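Local coordinates for protein transcriptional regulator, TetR family (Agrobacterium tumefaciens, PDB 3C2B) that probably binds regulatory DNA as a transcription factor of the TetR family, through a predicted helix-turn-helix motif, at residues Q23-L28 against A64-F69; V74-K79 against R136-R141; V84-L89 against E208-E213; D99-L104 against G170-D175. All coordinates share one frame; numbering follows the deposited sequence.

Interaction 1 of 4, residues Q23-L28 against A64-F69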
loop_
_atom_site.group_PDB
_atom_site.type_symbol
_atom_site.label_atom_id
_atom_site.label_comp_id
_atom_site.label_asym_id
_atom_site.label_seq_id
_atom_site.Cartn_x
_atom_site.Cartn_y
_atom_site.Cartn_z
ATOM N N GLN A 23 5.826 16.464 20.622
ATOM C CA GLN A 23 7.263 16.234 20.462
ATOM C C GLN A 23 7.560 14.836 19.930
ATOM O O GLN A 23 8.486 14.642 19.121
ATOM C CB GLN A 23 8.009 16.459 21.780
ATOM C CG GLN A 23 8.235 17.930 22.150
ATOM C CD GLN A 23 8.598 18.803 20.952
ATOM O OE1 GLN A 23 7.986 19.850 20.742
ATOM N NE2 GLN A 23 9.586 18.372 20.162
ATOM N N ALA A 24 6.761 13.869 20.387
ATOM C CA ALA A 24 6.955 12.465 20.034
ATOM C C ALA A 24 6.568 12.205 18.569
ATOM O O ALA A 24 7.283 11.492 17.849
ATOM C CB ALA A 24 6.198 11.549 20.998
ATOM N N LEU A 25 5.451 12.798 18.148
ATOM C CA LEU A 25 5.039 12.842 16.738
ATOM C C LEU A 25 6.122 13.484 15.858
ATOM O O LEU A 25 6.467 12.933 14.815
ATOM C CB LEU A 25 3.704 13.590 16.582
ATOM C CG LEU A 25 2.386 12.805 16.720
ATOM C CD1 LEU A 25 2.459 11.652 17.732
ATOM C CD2 LEU A 25 1.182 13.717 16.996
ATOM N N ARG A 26 6.650 14.629 16.305
ATOM C CA ARG A 26 7.759 15.327 15.651
ATOM C C ARG A 26 8.999 14.434 15.469
ATOM O O ARG A 26 9.533 14.348 14.362
ATOM C CB ARG A 26 8.117 16.606 16.424
ATOM C CG ARG A 26 9.467 17.242 16.061
ATOM C CD ARG A 26 9.485 18.752 16.342
ATOM N NE ARG A 26 8.656 19.485 15.369
ATOM C CZ ARG A 26 8.369 20.790 15.419
ATOM N NH1 ARG A 26 8.838 21.564 16.400
ATOM N NH2 ARG A 26 7.600 21.326 14.477
ATOM N N LEU A 27 9.454 13.791 16.550
ATOM C CA LEU A 27 10.644 12.916 16.489
ATOM C C LEU A 27 10.449 11.821 15.458
ATOM O O LEU A 27 11.357 11.476 14.703
ATOM C CB LEU A 27 10.934 12.265 17.847
ATOM C CG LEU A 27 11.718 13.047 18.907
ATOM C CD1 LEU A 27 11.664 12.293 20.236
ATOM C CD2 LEU A 27 13.179 13.303 18.488
ATOM N N LEU A 28 9.235 11.292 15.427
ATOM C CA LEU A 28 8.879 10.176 14.580
ATOM C C LEU A 28 8.940 10.524 13.075
ATOM O O LEU A 28 9.499 9.766 12.282
ATOM C CB LEU A 28 7.480 9.696 14.993
ATOM C CG LEU A 28 7.017 8.222 15.004
ATOM C CD1 LEU A 28 5.854 8.055 14.112
ATOM C CD2 LEU A 28 8.110 7.185 14.771
ATOM N N ALA A 64 0.705 3.921 21.513
ATOM C CA ALA A 64 -0.749 3.910 21.354
ATOM C C ALA A 64 -1.388 5.277 21.615
ATOM O O ALA A 64 -2.355 5.651 20.933
ATOM C CB ALA A 64 -1.389 2.829 22.255
ATOM N N ALA A 65 -0.861 6.012 22.600
ATOM C CA ALA A 65 -1.393 7.331 22.943
ATOM C C ALA A 65 -1.050 8.327 21.847
ATOM O O ALA A 65 -1.837 9.210 21.557
ATOM C CB ALA A 65 -0.888 7.809 24.314
HETATM N N MSE A 66 0.125 8.165 21.247
HETATM C CA MSE A 66 0.535 8.910 20.056
HETATM C C MSE A 66 -0.444 8.689 18.867
HETATM O O MSE A 66 -0.873 9.638 18.195
HETATM C CB MSE A 66 1.956 8.483 19.640
HETATM C CG MSE A 66 3.099 8.847 20.616
HETATM SE SE MSE A 66 4.872 8.188 20.001
HETATM C CE MSE A 66 4.994 9.117 18.282
ATOM N N ILE A 67 -0.772 7.427 18.610
ATOM C CA ILE A 67 -1.764 7.064 17.584
ATOM C C ILE A 67 -3.169 7.634 17.909
ATOM O O ILE A 67 -3.813 8.204 17.024
ATOM C CB ILE A 67 -1.831 5.528 17.350
ATOM C CG1 ILE A 67 -0.512 5.028 16.743
ATOM C CG2 ILE A 67 -3.040 5.143 16.467
ATOM C CD1 ILE A 67 -0.407 3.510 16.524
ATOM N N THR A 68 -3.638 7.494 19.157
ATOM C CA THR A 68 -4.984 7.981 19.503
ATOM C C THR A 68 -5.042 9.497 19.745
ATOM O O THR A 68 -6.114 10.093 19.621
ATOM C CB THR A 68 -5.628 7.205 20.669
ATOM O OG1 THR A 68 -4.962 7.523 21.894
ATOM C CG2 THR A 68 -5.561 5.703 20.414
ATOM N N PHE A 69 -3.910 10.108 20.100
ATOM C CA PHE A 69 -3.777 11.577 20.180
ATOM C C PHE A 69 -3.893 12.170 18.776
ATOM O O PHE A 69 -4.590 13.159 18.582
ATOM C CB PHE A 69 -2.419 11.959 20.818
ATOM C CG PHE A 69 -2.055 13.432 20.722
ATOM C CD1 PHE A 69 -2.702 14.389 21.512
ATOM C CD2 PHE A 69 -1.030 13.860 19.870
ATOM C CE1 PHE A 69 -2.351 15.754 21.431
ATOM C CE2 PHE A 69 -0.672 15.229 19.794
ATOM C CZ PHE A 69 -1.329 16.171 20.576
#
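Leu25 and Met66 meet where the helical segments 23-28 and 64-69 cross almost at right angles (98°), their axes 10.4 Å apart at closest approach. Met66, a selenomethionine in this crystal, is the long, flexible side chain that bridges this gap. It runs out straight as far as SE and then bends at chi3 (59°), which turns CE onto the carbonyl of Ala24, among Ala24, Leu25 and Leu28. Met66 SE lies 3.7 Å from Ala24 CB, and Met66 CE sits 3.3 Å from Ala24 O. Ala24 suits this place because its single methyl leaves room for the bulky selenium. Leu25 slides past Met66 in the opposite direction, Leu25 CD1 resting 3.6 Å from Met66 CE. Its other branch, Leu25 CD2, comes to the edge of the Phe69 ring, in the ring plane, at 3.6 Å from Phe69 CD2. Leu28 adds a lighter contact and also packs on Ala111, Leu112 and Leu115 of helix 107-120. The predicted helix-turn-helix, residues 37-56, lies in the chain between these two helices, consistent with a place in the core of the N-terminal DNA-binding domain of TetR proteins. The side-chain contacts are apolar, and Ala24 O already accepts from Leu28 N, so close fit and burial carry the contact.

Interaction 2 of 4, residues V74-K79 against R136-R141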
loop_
_atom_site.group_PDB
_atom_site.type_symbol
_atom_site.label_atom_id
_atom_site.label_comp_id
_atom_site.label_asym_id
_atom_site.label_seq_id
_atom_site.Cartn_x
_atom_site.Cartn_y
_atom_site.Cartn_z
ATOM N N VAL A 74 -7.768 14.850 13.634
ATOM C CA VAL A 74 -8.021 14.741 12.191
ATOM C C VAL A 74 -9.297 15.480 11.744
ATOM O O VAL A 74 -10.253 15.640 12.524
ATOM C CB VAL A 74 -7.945 13.265 11.632
ATOM C CG1 VAL A 74 -6.517 12.726 11.710
ATOM C CG2 VAL A 74 -8.951 12.316 12.315
ATOM N N ARG A 75 -9.264 15.943 10.490
ATOM C CA ARG A 75 -10.396 16.576 9.812
ATOM C C ARG A 75 -11.681 15.757 9.964
ATOM O O ARG A 75 -11.703 14.555 9.653
ATOM C CB ARG A 75 -10.071 16.770 8.318
ATOM C CG ARG A 75 -10.702 18.015 7.714
ATOM C CD ARG A 75 -10.565 18.083 6.202
ATOM N NE ARG A 75 -11.756 17.609 5.492
ATOM C CZ ARG A 75 -12.931 18.241 5.456
ATOM N NH1 ARG A 75 -13.114 19.374 6.117
ATOM N NH2 ARG A 75 -13.942 17.728 4.771
ATOM N N THR A 76 -12.730 16.408 10.475
ATOM C CA THR A 76 -14.071 15.824 10.537
ATOM C C THR A 76 -14.788 16.104 9.220
ATOM O O THR A 76 -14.903 17.261 8.790
ATOM C CB THR A 76 -14.896 16.377 11.729
ATOM O OG1 THR A 76 -14.222 16.065 12.949
ATOM C CG2 THR A 76 -16.300 15.770 11.775
ATOM N N PHE A 77 -15.262 15.036 8.584
ATOM C CA PHE A 77 -15.901 15.135 7.278
ATOM C C PHE A 77 -17.413 15.355 7.358
ATOM O O PHE A 77 -18.077 14.928 8.307
ATOM C CB PHE A 77 -15.556 13.916 6.419
ATOM C CG PHE A 77 -14.120 13.879 5.977
ATOM C CD1 PHE A 77 -13.751 14.385 4.733
ATOM C CD2 PHE A 77 -13.137 13.343 6.804
ATOM C CE1 PHE A 77 -12.423 14.359 4.321
ATOM C CE2 PHE A 77 -11.810 13.311 6.407
ATOM C CZ PHE A 77 -11.448 13.823 5.163
ATOM N N GLU A 78 -17.933 16.030 6.339
ATOM C CA GLU A 78 -19.327 16.442 6.281
ATOM C C GLU A 78 -20.242 15.257 5.979
ATOM O O GLU A 78 -20.021 14.529 5.006
ATOM C CB GLU A 78 -19.498 17.535 5.215
ATOM C CG GLU A 78 -18.357 18.566 5.190
ATOM C CD GLU A 78 -18.329 19.429 3.935
ATOM O OE1 GLU A 78 -17.280 20.055 3.668
ATOM O OE2 GLU A 78 -19.347 19.487 3.216
ATOM N N LYS A 79 -21.257 15.064 6.826
ATOM C CA LYS A 79 -22.300 14.063 6.589
ATOM C C LYS A 79 -22.827 14.216 5.167
ATOM O O LYS A 79 -23.329 15.282 4.793
ATOM C CB LYS A 79 -23.462 14.209 7.586
ATOM C CG LYS A 79 -23.434 13.248 8.796
ATOM C CD LYS A 79 -24.938 13.100 9.339
ATOM C CE LYS A 79 -24.935 12.736 10.831
ATOM N NZ LYS A 79 -24.413 11.199 11.047
ATOM N N ARG A 136 -8.871 5.007 9.861
ATOM C CA ARG A 136 -9.407 5.549 8.623
ATOM C C ARG A 136 -10.924 5.671 8.618
ATOM O O ARG A 136 -11.528 5.834 7.571
ATOM C CB ARG A 136 -8.926 4.698 7.451
ATOM C CG ARG A 136 -8.667 5.480 6.144
ATOM C CD ARG A 136 -8.217 4.499 5.077
ATOM N NE ARG A 136 -9.282 3.589 4.637
ATOM C CZ ARG A 136 -9.083 2.302 4.339
ATOM N NH1 ARG A 136 -7.865 1.768 4.485
ATOM N NH2 ARG A 136 -10.088 1.545 3.899
ATOM N N ARG A 137 -11.510 5.614 9.811
ATOM C CA ARG A 137 -12.942 5.518 10.019
ATOM C C ARG A 137 -13.733 6.690 9.437
ATOM O O ARG A 137 -14.825 6.503 8.912
ATOM C CB ARG A 137 -13.196 5.331 11.519
ATOM C CG ARG A 137 -14.410 6.026 12.137
ATOM C CD ARG A 137 -14.511 5.610 13.588
ATOM N NE ARG A 137 -14.005 4.250 13.747
ATOM C CZ ARG A 137 -13.648 3.705 14.897
ATOM N NH1 ARG A 137 -13.762 4.398 16.017
ATOM N NH2 ARG A 137 -13.195 2.465 14.919
ATOM N N GLN A 138 -13.168 7.887 9.532
ATOM C CA GLN A 138 -13.847 9.123 9.118
ATOM C C GLN A 138 -13.853 9.226 7.589
ATOM O O GLN A 138 -14.889 9.537 6.978
ATOM C CB GLN A 138 -13.229 10.383 9.776
ATOM C CG GLN A 138 -13.838 10.807 11.152
ATOM C CD GLN A 138 -15.081 11.700 11.039
ATOM O OE1 GLN A 138 -15.293 12.581 11.870
ATOM N NE2 GLN A 138 -15.896 11.483 10.007
ATOM N N ILE A 139 -12.696 8.971 6.996
ATOM C CA ILE A 139 -12.563 8.788 5.570
ATOM C C ILE A 139 -13.538 7.719 5.048
ATOM O O ILE A 139 -14.255 7.972 4.072
ATOM C CB ILE A 139 -11.084 8.506 5.175
ATOM C CG1 ILE A 139 -10.355 9.834 4.871
ATOM C CG2 ILE A 139 -10.952 7.562 3.960
ATOM C CD1 ILE A 139 -10.943 10.691 3.678
ATOM N N ASP A 140 -13.584 6.554 5.710
ATOM C CA ASP A 140 -14.382 5.435 5.230
ATOM C C ASP A 140 -15.875 5.753 5.316
ATOM O O ASP A 140 -16.630 5.385 4.422
ATOM C CB ASP A 140 -14.075 4.163 6.014
ATOM C CG ASP A 140 -12.711 3.549 5.663
ATOM O OD1 ASP A 140 -12.046 4.002 4.712
ATOM O OD2 ASP A 140 -12.317 2.578 6.338
ATOM N N ARG A 141 -16.291 6.435 6.382
ATOM C CA ARG A 141 -17.708 6.789 6.560
ATOM C C ARG A 141 -18.108 7.838 5.516
ATOM O O ARG A 141 -19.203 7.777 4.974
ATOM C CB ARG A 141 -18.021 7.263 7.989
ATOM C CG ARG A 141 -19.427 6.842 8.455
ATOM C CD ARG A 141 -19.819 7.406 9.815
ATOM N NE ARG A 141 -21.006 6.733 10.353
ATOM C CZ ARG A 141 -20.972 5.657 11.153
ATOM N NH1 ARG A 141 -19.811 5.101 11.503
ATOM N NH2 ARG A 141 -22.106 5.121 11.598
#
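Phe77 and Gln138 bring an extended linker against the first turn of a helix in the all-helical TetR fold: segment 74-79 belongs to the loop joining helix 59-71 to helix 86-104, and it runs over the start of helix 137-152. Gln138 loses more surface here than any other residue of the two segments. Its chain bends at chi2 (-86°), turning the amide along the loop backbone. Gln138 OE1 comes within 3.3 Å of Thr76 CG2, while Gln138 NE2 is 3.9 Å from Phe77 N, two N-H donors that form no bond with each other. A long side chain fits this partly exposed rim, since its carbons can pack and a polar end is tolerated there. Phe77 has CG anti to its carbonyl carbon (chi1 -70°), and the ring is thereby directed at the helix. Ring and Gln138 amide planes stand 64° apart, and Phe77 CD2 lies 4.2 Å from Gln138 CB. One face of the Phe77 ring carries Arg75 NE, 3.5 Å above the plane and displaced toward the rim. Ile139, the buried member, brings its CD1 to the Phe77 ring and also packs on Phe96 and Leu100 of helix 86-104. The ring thus links the loop to the margin of the core, Phe77 CZ lying 3.5 Å from Ile139 CD1.

Interaction 3 of 4, residues V84-L89 against E208-E213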
loop_
_atom_site.group_PDB
_atom_site.type_symbol
_atom_site.label_atom_id
_atom_site.label_comp_id
_atom_site.label_asym_id
_atom_site.label_seq_id
_atom_site.Cartn_x
_atom_site.Cartn_y
_atom_site.Cartn_z
ATOM N N VAL A 84 -28.476 13.639 -4.012
ATOM C CA VAL A 84 -27.586 14.483 -4.819
ATOM C C VAL A 84 -27.971 14.468 -6.288
ATOM O O VAL A 84 -28.621 13.539 -6.749
ATOM C CB VAL A 84 -26.078 14.031 -4.712
ATOM C CG1 VAL A 84 -25.475 14.389 -3.356
ATOM C CG2 VAL A 84 -25.948 12.558 -4.981
ATOM N N SER A 85 -27.563 15.504 -7.014
ATOM C CA SER A 85 -27.616 15.508 -8.473
ATOM C C SER A 85 -26.368 14.789 -8.970
ATOM O O SER A 85 -25.422 14.575 -8.195
ATOM C CB SER A 85 -27.574 16.931 -8.997
ATOM O OG SER A 85 -26.383 17.588 -8.563
ATOM N N ALA A 86 -26.358 14.445 -10.258
ATOM C CA ALA A 86 -25.226 13.785 -10.863
ATOM C C ALA A 86 -23.932 14.631 -10.826
ATOM O O ALA A 86 -22.882 14.109 -10.441
ATOM C CB ALA A 86 -25.556 13.283 -12.277
ATOM N N PRO A 87 -23.996 15.935 -11.212
ATOM C CA PRO A 87 -22.805 16.820 -11.058
ATOM C C PRO A 87 -22.304 16.939 -9.607
ATOM O O PRO A 87 -21.100 16.955 -9.389
ATOM C CB PRO A 87 -23.306 18.202 -11.507
ATOM C CG PRO A 87 -24.607 17.966 -12.213
ATOM C CD PRO A 87 -25.156 16.648 -11.800
ATOM N N GLN A 88 -23.221 17.087 -8.639
ATOM C CA GLN A 88 -22.862 17.081 -7.222
ATOM C C GLN A 88 -22.160 15.771 -6.844
ATOM O O GLN A 88 -21.179 15.783 -6.094
ATOM C CB GLN A 88 -24.092 17.155 -6.357
ATOM C CG GLN A 88 -24.442 18.448 -5.762
ATOM C CD GLN A 88 -25.794 18.321 -5.075
ATOM O OE1 GLN A 88 -26.818 18.200 -5.738
ATOM N NE2 GLN A 88 -25.791 18.281 -3.745
ATOM N N LEU A 89 -22.705 14.652 -7.311
ATOM C CA LEU A 89 -22.120 13.357 -7.019
ATOM C C LEU A 89 -20.690 13.297 -7.553
ATOM O O LEU A 89 -19.767 12.949 -6.817
ATOM C CB LEU A 89 -22.940 12.240 -7.644
ATOM C CG LEU A 89 -22.920 10.815 -7.057
ATOM C CD1 LEU A 89 -22.861 9.729 -8.143
ATOM C CD2 LEU A 89 -21.919 10.578 -5.942
ATOM N N GLU A 208 -26.957 4.262 -16.372
ATOM C CA GLU A 208 -27.338 5.067 -17.519
ATOM C C GLU A 208 -27.790 6.507 -17.165
ATOM O O GLU A 208 -27.454 7.454 -17.877
ATOM C CB GLU A 208 -28.399 4.293 -18.286
ATOM C CG GLU A 208 -29.051 5.034 -19.417
ATOM C CD GLU A 208 -29.302 4.141 -20.619
ATOM O OE1 GLU A 208 -29.329 2.877 -20.450
ATOM O OE2 GLU A 208 -29.449 4.715 -21.729
ATOM N N LYS A 209 -28.521 6.668 -16.064
ATOM C CA LYS A 209 -28.941 7.993 -15.552
ATOM C C LYS A 209 -27.755 8.931 -15.268
ATOM O O LYS A 209 -27.788 10.093 -15.686
ATOM C CB LYS A 209 -29.778 7.840 -14.271
ATOM C CG LYS A 209 -30.539 9.097 -13.816
ATOM C CD LYS A 209 -31.271 8.867 -12.493
ATOM C CE LYS A 209 -32.097 10.080 -12.085
ATOM N NZ LYS A 209 -32.254 10.206 -10.590
ATOM N N VAL A 210 -26.728 8.446 -14.553
ATOM C CA VAL A 210 -25.592 9.301 -14.212
ATOM C C VAL A 210 -24.849 9.779 -15.464
ATOM O O VAL A 210 -24.477 10.934 -15.544
ATOM C CB VAL A 210 -24.645 8.665 -13.167
ATOM C CG1 VAL A 210 -23.671 7.666 -13.818
ATOM C CG2 VAL A 210 -23.862 9.749 -12.426
ATOM N N HIS A 211 -24.686 8.900 -16.452
ATOM C CA HIS A 211 -23.942 9.216 -17.672
ATOM C C HIS A 211 -24.714 10.163 -18.603
ATOM O O HIS A 211 -24.146 11.130 -19.136
ATOM C CB HIS A 211 -23.520 7.937 -18.402
ATOM C CG HIS A 211 -22.540 7.088 -17.627
ATOM N ND1 HIS A 211 -21.365 7.589 -17.103
ATOM C CD2 HIS A 211 -22.564 5.774 -17.303
ATOM C CE1 HIS A 211 -20.724 6.625 -16.464
ATOM N NE2 HIS A 211 -21.429 5.513 -16.574
ATOM N N SER A 212 -26.005 9.902 -18.796
ATOM C CA SER A 212 -26.780 10.766 -19.680
ATOM C C SER A 212 -27.079 12.132 -19.021
ATOM O O SER A 212 -27.250 13.129 -19.713
ATOM C CB SER A 212 -28.029 10.062 -20.205
ATOM O OG SER A 212 -28.937 9.791 -19.161
ATOM N N GLU A 213 -27.092 12.181 -17.689
ATOM C CA GLU A 213 -27.236 13.457 -16.983
ATOM C C GLU A 213 -25.940 14.272 -16.948
ATOM O O GLU A 213 -25.978 15.479 -17.132
ATOM C CB GLU A 213 -27.782 13.264 -15.569
ATOM C CG GLU A 213 -27.895 14.571 -14.785
ATOM C CD GLU A 213 -28.672 14.427 -13.506
ATOM O OE1 GLU A 213 -29.508 13.492 -13.440
ATOM O OE2 GLU A 213 -28.448 15.252 -12.584
#
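The carboxylate of Glu213 receives Ala86 N from above its plane, 61° out of it, and the methyl of Ala86 lies close to the same group. The His211 imidazole has Val210 CG1 over the centre of one face, 3.9 Å above the plane. A third flat group, the Gln88 amide, belongs to the capping box that starts helix 86-104: Gln88 OE1 takes Ser85 OG in the carbonyl plane, on a lone pair, at 2.9 Å, and Ser85 N from above that plane at 3.1 Å. In return Ser85 OG accepts from Gln88 N at 3.2 Å. A small hydroxyl residue suits the N-cap, where it can reach forward to a first-turn amide that no preceding turn satisfies. Glu213 supplies a partner for another such amide. Its chain is extended, with CG anti to the backbone N (chi1 178°), and this reach takes OE2 across to the helix start, where the helix dipole should favour a negative charge. The second oxygen, OE1, is hydrogen-bonded to Tyr155, which also packs on Ala86, Leu89 and Val210. Beside this polar contact Ala86 is small enough to let the helices come close, its CB 3.9 Å from Val210 CG2. The bond from Ala86 N to Glu213 OE2 is 3.2 Å long and fairly straight (161°).

Interaction 4 of 4, residues D99-L104 against G170-D175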
loop_
_atom_site.group_PDB
_atom_site.type_symbol
_atom_site.label_atom_id
_atom_site.label_comp_id
_atom_site.label_asym_id
_atom_site.label_seq_id
_atom_site.Cartn_x
_atom_site.Cartn_y
_atom_site.Cartn_z
ATOM N N ASP A 99 -8.872 14.483 -1.231
ATOM C CA ASP A 99 -8.765 14.397 0.235
ATOM C C ASP A 99 -8.109 13.068 0.710
ATOM O O ASP A 99 -7.253 13.076 1.569
ATOM C CB ASP A 99 -10.148 14.503 0.876
ATOM C CG ASP A 99 -10.762 15.873 0.746
ATOM O OD1 ASP A 99 -10.070 16.845 0.364
ATOM O OD2 ASP A 99 -11.968 15.992 1.062
ATOM N N LEU A 100 -8.523 11.943 0.169
ATOM C CA LEU A 100 -7.887 10.636 0.509
ATOM C C LEU A 100 -6.353 10.637 0.263
ATOM O O LEU A 100 -5.558 10.318 1.158
ATOM C CB LEU A 100 -8.555 9.470 -0.239
ATOM C CG LEU A 100 -7.905 8.060 -0.002
ATOM C CD1 LEU A 100 -7.800 7.704 1.510
ATOM C CD2 LEU A 100 -8.707 6.941 -0.736
ATOM N N LEU A 101 -5.964 11.035 -0.945
ATOM C CA LEU A 101 -4.569 11.078 -1.334
ATOM C C LEU A 101 -3.764 11.973 -0.375
ATOM O O LEU A 101 -2.693 11.605 0.115
ATOM C CB LEU A 101 -4.485 11.571 -2.776
ATOM C CG LEU A 101 -4.923 10.491 -3.768
ATOM C CD1 LEU A 101 -5.272 11.132 -5.139
ATOM C CD2 LEU A 101 -3.910 9.265 -3.861
ATOM N N ASP A 102 -4.336 13.143 -0.116
ATOM C CA ASP A 102 -3.774 14.125 0.763
ATOM C C ASP A 102 -3.656 13.593 2.185
ATOM O O ASP A 102 -2.661 13.797 2.824
ATOM C CB ASP A 102 -4.690 15.332 0.710
ATOM C CG ASP A 102 -3.966 16.581 0.825
ATOM O OD1 ASP A 102 -3.189 16.910 -0.100
ATOM O OD2 ASP A 102 -4.181 17.240 1.832
ATOM N N VAL A 103 -4.672 12.928 2.704
ATOM C CA VAL A 103 -4.574 12.292 4.046
ATOM C C VAL A 103 -3.434 11.222 4.011
ATOM O O VAL A 103 -2.578 11.171 4.894
ATOM C CB VAL A 103 -5.925 11.637 4.459
ATOM C CG1 VAL A 103 -5.732 10.511 5.479
ATOM C CG2 VAL A 103 -6.956 12.678 5.002
ATOM N N LEU A 104 -3.407 10.357 3.007
ATOM C CA LEU A 104 -2.324 9.332 2.999
ATOM C C LEU A 104 -0.913 9.902 2.935
ATOM O O LEU A 104 0.015 9.363 3.563
ATOM C CB LEU A 104 -2.525 8.334 1.870
ATOM C CG LEU A 104 -3.893 7.613 1.968
ATOM C CD1 LEU A 104 -4.186 6.737 0.702
ATOM C CD2 LEU A 104 -4.023 6.807 3.330
ATOM N N GLY A 170 -8.828 1.445 -4.520
ATOM C CA GLY A 170 -7.664 0.931 -5.276
ATOM C C GLY A 170 -7.405 1.786 -6.517
ATOM O O GLY A 170 -6.251 2.056 -6.897
ATOM N N LEU A 171 -8.481 2.228 -7.157
ATOM C CA LEU A 171 -8.369 3.148 -8.308
ATOM C C LEU A 171 -7.748 4.507 -7.964
ATOM O O LEU A 171 -6.964 5.050 -8.747
ATOM C CB LEU A 171 -9.710 3.359 -9.024
ATOM C CG LEU A 171 -10.323 2.126 -9.740
ATOM C CD1 LEU A 171 -11.784 2.421 -10.156
ATOM C CD2 LEU A 171 -9.515 1.701 -11.018
ATOM N N ILE A 172 -8.130 5.094 -6.839
ATOM C CA ILE A 172 -7.517 6.350 -6.422
ATOM C C ILE A 172 -6.016 6.171 -6.072
ATOM O O ILE A 172 -5.166 6.906 -6.575
ATOM C CB ILE A 172 -8.277 6.934 -5.209
ATOM C CG1 ILE A 172 -9.762 7.193 -5.579
ATOM C CG2 ILE A 172 -7.563 8.184 -4.681
ATOM C CD1 ILE A 172 -10.635 7.322 -4.323
ATOM N N VAL A 173 -5.718 5.171 -5.240
ATOM C CA VAL A 173 -4.456 5.065 -4.516
ATOM C C VAL A 173 -3.461 4.092 -5.237
ATOM O O VAL A 173 -2.255 4.276 -5.159
ATOM C CB VAL A 173 -4.710 4.555 -3.059
ATOM C CG1 VAL A 173 -3.370 4.354 -2.274
ATOM C CG2 VAL A 173 -5.564 5.556 -2.283
ATOM N N SER A 174 -3.987 3.069 -5.918
ATOM C CA SER A 174 -3.140 1.934 -6.367
ATOM C C SER A 174 -2.030 1.611 -5.351
ATOM O O SER A 174 -2.311 1.444 -4.165
ATOM C CB SER A 174 -2.608 2.234 -7.773
ATOM O OG SER A 174 -1.836 1.178 -8.263
ATOM N N ASP A 175 -0.766 1.568 -5.756
ATOM C CA ASP A 175 0.297 1.261 -4.776
ATOM C C ASP A 175 0.918 2.531 -4.159
ATOM O O ASP A 175 1.951 2.463 -3.544
ATOM C CB ASP A 175 1.396 0.383 -5.417
ATOM C CG ASP A 175 2.077 1.094 -6.570
ATOM O OD1 ASP A 175 1.490 2.041 -7.160
ATOM O OD2 ASP A 175 3.187 0.708 -6.903
#
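Val173 sets its CG2 methyl against two leucines of segment 99-104 at once, Leu100 and Leu104, near the C-terminal ends of helix 86-104 and helix 161-173. Leu104 reaches toward it tip to tip, and the 3.5 Å from Leu104 CD1 to Val173 CG2 is tighter than usual carbon packing. Leu100 instead crosses Val173 at about a right angle, Leu100 CD2 lying 3.8 Å from Val173 CG2. Leu100 CG stands anti to the backbone N (chi1 177°), and from there Leu100 CD2 can also approach Ile172 CD1 at 4.1 Å. Leu101 leans in from the flank of its helix and fits its branch point over the other arm of Ile172: Leu101 CG is 3.6 Å from Ile172 CG2, and both leucine methyls lie around the same carbon. The beta-branched Ile172 and Val173 present methyls close to their own backbone, a stiff surface, while the longer leucines span the gap. Around them Phe190, Leu176 and Met180 from the helices that follow help enclose the core. Segment 170-175 also meets the second subunit: Leu171 packs on Leu171 of that chain, and Ile172 O accepts a hydrogen bond from Arg166 of that chain. Between segments 99-104 and 170-175 the side chains that meet are all aliphatic and buried, so hydrophobic packing carries the contact.

How the interactions relate
From the N terminus, interaction 1 closes first, bringing helix 59-71 back to helix 15-31 and completing the loop that holds the predicted DNA-binding motif. The remaining three begin after it and reach into the C-terminal part of the fold. Interaction 2 ties the linker after helix 59-71 to helix 137-152; its span crosses those of interactions 3 and 4. Interaction 3 joins the start of helix 86-104 to the last modelled helix, 208-214, on the opposite side of the chain's centre from interaction 1, their centres about 42 Å apart. Interaction 4 is nested within that loop and uses the other end of helix 86-104. Interactions 2 and 4 touch, through Phe77 with Asp99 and Ile139 with Leu100.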